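ABC sugar (Ribose) transporter, periplasmic substrate-binding subunit (Rhodobacter sphaeroides, PDB 3L49) probably binds a sugar in the periplasm, as the substrate-binding subunit of an ABC transporter of the ribose type. Local coordinates at residues L116-D121 with V192-A197. Sequence-based numbering, arbitrary orientation.
Sequences LQMVAD and VGAIWA
Helix-on-sheet packing in one of the two α/β lobes of a type I periplasmic binding protein brings M118 of helix 107-122 down onto A194 and W196 of strand 194-197. Both strand residues direct their CB atoms at the helix, while I195 between them faces away. The alanine suits its place because its lone methyl lets the helix come close: CA of M118 and CA of A194 are 7.2 Å apart. M118 CG lies 3.7 Å from A194 CB, and SD passes the same methyl. Long and flexible, the methionine can span from helix to strand: with CG anti to the backbone N (chi1 -170°) and chi2 also extended, it reaches straight out, then bends at chi3 to carry CE to the indole. W196 offers that methyl a flat apolar edge, CE lying near the ring plane, 3.2 Å from CD1, a tight approach. The sulfur is 5.5 Å from the centroid of the five-membered ring and oblique to it, in a Met-aromatic contact. Shortening M118 to an alanine removes CG, SD and CE, which would probably open a gap over A194 and leave the CD1 edge of the indole without its methyl neighbour. Within the helix, Q117 NE2 donates to D121 OD2, while D121 OD1 is hydrogen-bonded to Y221 OH of strand 219-222. Neighbouring strand 126-131 pairs with 194-197, V128 touching both M118 and A194, while R143, Y144 and M147 of helix 138-152 pack against W196.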
# COMPACT_ATOMS: atom_id res chain seq x y z
N LEU A 116 10.38 12.09 -6.97
CA LEU A 116 11.01 12.88 -8.03
C LEU A 116 10.02 13.81 -8.71
O LEU A 116 10.34 14.97 -8.99
CB LEU A 116 11.68 11.97 -9.06
CG LEU A 116 13.02 11.34 -8.65
CD1 LEU A 116 13.26 10.09 -9.47
CD2 LEU A 116 14.16 12.34 -8.79
N GLN A 117 8.81 13.31 -8.95
CA GLN A 117 7.72 14.12 -9.49
C GLN A 117 7.37 15.31 -8.59
O GLN A 117 7.17 16.43 -9.06
CB GLN A 117 6.47 13.27 -9.71
CG GLN A 117 5.40 14.00 -10.47
CD GLN A 117 5.88 14.39 -11.84
OE1 GLN A 117 6.31 13.53 -12.62
NE2 GLN A 117 5.83 15.68 -12.15
N MET A 118 7.32 15.04 -7.29
CA MET A 118 7.04 16.04 -6.27
C MET A 118 8.07 17.18 -6.27
O MET A 118 7.69 18.36 -6.21
CB MET A 118 6.97 15.36 -4.90
CG MET A 118 6.44 16.23 -3.77
SD MET A 118 6.33 15.36 -2.19
CE MET A 118 6.04 13.70 -2.75
N VAL A 119 9.35 16.84 -6.36
CA VAL A 119 10.41 17.86 -6.36
C VAL A 119 10.50 18.60 -7.70
O VAL A 119 10.82 19.79 -7.74
CB VAL A 119 11.77 17.31 -5.82
CG1 VAL A 119 12.18 16.06 -6.53
CG2 VAL A 119 12.88 18.33 -5.94
N ALA A 120 10.18 17.89 -8.79
CA ALA A 120 10.03 18.53 -10.10
C ALA A 120 8.91 19.56 -10.09
O ALA A 120 9.10 20.68 -10.56
CB ALA A 120 9.80 17.48 -11.19
N ASP A 121 7.75 19.19 -9.55
CA ASP A 121 6.60 20.11 -9.42
C ASP A 121 6.89 21.27 -8.47
O ASP A 121 6.39 22.38 -8.68
CB ASP A 121 5.35 19.37 -8.94
CG ASP A 121 4.76 18.43 -9.99
OD1 ASP A 121 3.87 17.63 -9.64
OD2 ASP A 121 5.18 18.48 -11.17
N VAL A 192 4.41 25.75 3.03
CA VAL A 192 4.19 24.35 2.73
C VAL A 192 3.81 24.27 1.25
O VAL A 192 3.07 25.12 0.74
CB VAL A 192 3.14 23.69 3.70
CG1 VAL A 192 1.92 24.58 3.89
CG2 VAL A 192 2.77 22.26 3.28
N GLY A 193 4.37 23.29 0.55
CA GLY A 193 4.22 23.23 -0.90
C GLY A 193 3.81 21.88 -1.43
O GLY A 193 3.42 21.77 -2.60
N ALA A 194 3.90 20.87 -0.59
CA ALA A 194 3.57 19.50 -0.99
C ALA A 194 3.10 18.67 0.19
O ALA A 194 3.47 18.95 1.33
CB ALA A 194 4.78 18.84 -1.65
N ILE A 195 2.29 17.66 -0.09
CA ILE A 195 1.88 16.70 0.93
C ILE A 195 2.05 15.28 0.39
O ILE A 195 1.63 14.97 -0.73
CB ILE A 195 0.41 16.93 1.44
CG1 ILE A 195 0.19 18.39 1.87
CG2 ILE A 195 0.08 16.01 2.61
CD1 ILE A 195 -1.21 18.69 2.46
N TRP A 196 2.69 14.44 1.19
CA TRP A 196 3.03 13.07 0.81
C TRP A 196 2.40 12.03 1.76
O TRP A 196 2.34 12.25 2.98
CB TRP A 196 4.57 12.91 0.78
CG TRP A 196 5.04 11.56 0.36
CD1 TRP A 196 5.33 11.15 -0.91
CD2 TRP A 196 5.26 10.41 1.20
NE1 TRP A 196 5.71 9.83 -0.92
CE2 TRP A 196 5.67 9.35 0.37
CE3 TRP A 196 5.13 10.18 2.57
CZ2 TRP A 196 5.97 8.08 0.86
CZ3 TRP A 196 5.42 8.91 3.07
CH2 TRP A 196 5.84 7.88 2.21
N ALA A 197 1.97 10.90 1.19
CA ALA A 197 1.67 9.68 1.97
C ALA A 197 2.05 8.43 1.18
O ALA A 197 2.17 8.48 -0.05
CB ALA A 197 0.22 9.63 2.39